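PDB 3ESI: uncharacterized protein from Pectobacterium atrosepticum, which is of unknown function but belongs to the ApeI dehydratase-like family of hotdog proteins, and so may act on acyl thioesters. Local coordinates for residues L24-D27 / P28-W32. Residues are numbered along the deposited sequence; the frame is centred on the assembly and turned at random.
Sequences LQVD and PDLFW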
ATOM      1  N   LEU A  24     -22.439 -10.798  -1.366  1.00 33.41           N
ATOM      2  CA  LEU A  24     -21.622 -10.281  -2.466  1.00 31.91           C
ATOM      3  C   LEU A  24     -20.468 -11.217  -2.810  1.00 32.58           C
ATOM      4  O   LEU A  24     -19.981 -11.982  -1.968  1.00 31.98           O
ATOM      5  CB  LEU A  24     -21.052  -8.903  -2.090  1.00 29.17           C
ATOM      6  CG  LEU A  24     -22.016  -7.936  -1.403  1.00 28.41           C
ATOM      7  CD1 LEU A  24     -21.258  -6.722  -0.911  1.00 32.48           C
ATOM      8  CD2 LEU A  24     -23.106  -7.530  -2.346  1.00 29.16           C
ATOM      9  N   GLN A  25     -20.037 -11.164  -4.060  1.00 33.81           N
ATOM     10  CA  GLN A  25     -18.931 -11.999  -4.489  1.00 36.16           C
ATOM     11  C   GLN A  25     -17.811 -11.074  -4.914  1.00 34.62           C
ATOM     12  O   GLN A  25     -18.024 -10.152  -5.718  1.00 32.63           O
ATOM     13  CB  GLN A  25     -19.360 -12.903  -5.651  1.00 39.15           C
ATOM     14  CG  GLN A  25     -18.248 -13.774  -6.244  1.00 44.15           C
ATOM     15  CD  GLN A  25     -17.759 -14.882  -5.305  1.00 49.16           C
ATOM     16  OE1 GLN A  25     -18.439 -15.253  -4.335  1.00 50.51           O
ATOM     17  NE2 GLN A  25     -16.575 -15.433  -5.608  1.00 50.09           N
ATOM     18  N   VAL A  26     -16.632 -11.300  -4.343  1.00 33.12           N
ATOM     19  CA  VAL A  26     -15.464 -10.500  -4.661  1.00 34.72           C
ATOM     20  C   VAL A  26     -14.811 -11.096  -5.902  1.00 35.63           C
ATOM     21  O   VAL A  26     -14.058 -12.062  -5.830  1.00 35.37           O
ATOM     22  CB  VAL A  26     -14.469 -10.498  -3.495  1.00 35.27           C
ATOM     23  CG1 VAL A  26     -13.209  -9.741  -3.882  1.00 32.73           C
ATOM     24  CG2 VAL A  26     -15.127  -9.881  -2.283  1.00 34.67           C
ATOM     25  N   ASP A  27     -15.116 -10.496  -7.040  1.00 37.35           N
ATOM     26  CA  ASP A  27     -14.623 -10.934  -8.333  1.00 38.66           C
ATOM     27  C   ASP A  27     -13.108 -10.809  -8.526  1.00 37.55           C
ATOM     28  O   ASP A  27     -12.552  -9.717  -8.447  1.00 37.44           O
ATOM     29  CB  ASP A  27     -15.333 -10.130  -9.411  1.00 42.91           C
ATOM     30  CG  ASP A  27     -15.263 -10.785 -10.761  1.00 45.99           C
ATOM     31  OD1 ASP A  27     -15.688 -10.136 -11.741  1.00 50.62           O
ATOM     32  OD2 ASP A  27     -14.801 -11.943 -10.842  1.00 46.27           O
ATOM     33  N   PRO A  28     -12.428 -11.935  -8.803  1.00 36.75           N
ATOM     34  CA  PRO A  28     -10.978 -12.000  -9.023  1.00 35.68           C
ATOM     35  C   PRO A  28     -10.504 -11.065 -10.127  1.00 34.45           C
ATOM     36  O   PRO A  28      -9.326 -10.765 -10.213  1.00 33.51           O
ATOM     37  CB  PRO A  28     -10.749 -13.459  -9.415  1.00 36.84           C
ATOM     38  CG  PRO A  28     -11.845 -14.184  -8.679  1.00 36.77           C
ATOM     39  CD  PRO A  28     -13.030 -13.277  -8.912  1.00 36.88           C
ATOM     40  N   ASP A  29     -11.418 -10.615 -10.977  1.00 35.39           N
ATOM     41  CA  ASP A  29     -11.054  -9.730 -12.077  1.00 36.99           C
ATOM     42  C   ASP A  29     -11.183  -8.242 -11.786  1.00 35.14           C
ATOM     43  O   ASP A  29     -11.036  -7.423 -12.693  1.00 34.96           O
ATOM     44  CB  ASP A  29     -11.875 -10.066 -13.326  1.00 42.78           C
ATOM     45  CG  ASP A  29     -11.649 -11.497 -13.804  1.00 49.24           C
ATOM     46  OD1 ASP A  29     -10.470 -11.915 -13.886  1.00 51.05           O
ATOM     47  OD2 ASP A  29     -12.649 -12.196 -14.097  1.00 52.58           O
ATOM     48  N   LEU A  30     -11.457  -7.889 -10.535  1.00 32.80           N
ATOM     49  CA  LEU A  30     -11.582  -6.486 -10.156  1.00 31.46           C
ATOM     50  C   LEU A  30     -10.225  -5.791 -10.229  1.00 31.44           C
ATOM     51  O   LEU A  30      -9.195  -6.372  -9.880  1.00 30.25           O
ATOM     52  CB  LEU A  30     -12.138  -6.372  -8.736  1.00 29.55           C
ATOM     53  CG  LEU A  30     -13.484  -7.061  -8.525  1.00 31.81           C
ATOM     54  CD1 LEU A  30     -13.776  -7.132  -7.041  1.00 33.50           C
ATOM     55  CD2 LEU A  30     -14.585  -6.336  -9.285  1.00 28.78           C
ATOM     56  N   PHE A  31     -10.226  -4.541 -10.675  1.00 34.12           N
ATOM     57  CA  PHE A  31      -8.985  -3.779 -10.796  1.00 35.75           C
ATOM     58  C   PHE A  31      -8.212  -3.744  -9.480  1.00 35.45           C
ATOM     59  O   PHE A  31      -6.991  -3.549  -9.463  1.00 34.76           O
ATOM     60  CB  PHE A  31      -9.278  -2.351 -11.279  1.00 36.23           C
ATOM     61  CG  PHE A  31      -9.753  -2.283 -12.702  1.00 39.12           C
ATOM     62  CD1 PHE A  31      -9.086  -2.985 -13.704  1.00 41.06           C
ATOM     63  CD2 PHE A  31     -10.856  -1.514 -13.046  1.00 40.92           C
ATOM     64  CE1 PHE A  31      -9.511  -2.926 -15.040  1.00 41.09           C
ATOM     65  CE2 PHE A  31     -11.291  -1.446 -14.374  1.00 43.25           C
ATOM     66  CZ  PHE A  31     -10.613  -2.157 -15.375  1.00 43.22           C
ATOM     67  N   TRP A  32      -8.936  -3.940  -8.382  1.00 34.69           N
ATOM     68  CA  TRP A  32      -8.344  -3.950  -7.048  1.00 35.14           C
ATOM     69  C   TRP A  32      -7.288  -5.041  -6.912  1.00 36.35           C
ATOM     70  O   TRP A  32      -6.418  -4.969  -6.044  1.00 38.11           O
ATOM     71  CB  TRP A  32      -9.426  -4.201  -5.989  1.00 33.24           C
ATOM     72  CG  TRP A  32     -10.563  -3.218  -6.020  1.00 33.07           C
ATOM     73  CD1 TRP A  32     -11.829  -3.434  -6.492  1.00 30.15           C
ATOM     74  CD2 TRP A  32     -10.534  -1.863  -5.558  1.00 30.65           C
ATOM     75  NE1 TRP A  32     -12.587  -2.296  -6.350  1.00 30.68           N
ATOM     76  CE2 TRP A  32     -11.816  -1.317  -5.781  1.00 30.87           C
ATOM     77  CE3 TRP A  32      -9.548  -1.058  -4.972  1.00 31.08           C
ATOM     78  CZ2 TRP A  32     -12.136   0.001  -5.441  1.00 29.97           C
ATOM     79  CZ3 TRP A  32      -9.869   0.244  -4.632  1.00 29.56           C
ATOM     80  CH2 TRP A  32     -11.153   0.760  -4.871  1.00 30.24           C
TER
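Asp27 O accepts the backbone N-H of Leu30, with N and O 3.0 Å apart, and this bond closes a type I beta turn running from Asp27 to Leu30, although Asp27 O is crowded in the model, so the exact length is doubtful. Pro28 suits the second position, because its ring fixes phi near the -56° found here and, as a proline, it has no N-H to satisfy. The Asp27 carboxylate leans forward beside the N and CD end of this ring: CG stands anti to the backbone N (chi1 -161°), beside the carbonyl carbon, which brings OD2 within 3.1 Å of Pro28 N, no hydrogen bond, since a proline nitrogen in a peptide carries no hydrogen. Asp29 is exposed at the third position, where type I turns commonly hold aspartate, and sets its OD2 3.9 Å from Asp27 OD2, the two carboxylate planes turned 72° apart; like charges this near would probably disfavour each other, though solvent can screen them. In this hotdog fold the turn leads out of strand 17-25 into the loop that precedes helix 45-59. Buried Leu30 points toward the residues just after the strand, its CG 3.7 Å from Asp27 CB, while CD1 meets Val26 CG1 at 4.1 Å, the two branched side chains crossing at about a right angle. Buried Val26 also packs on Phe33, Ile78 and Leu84.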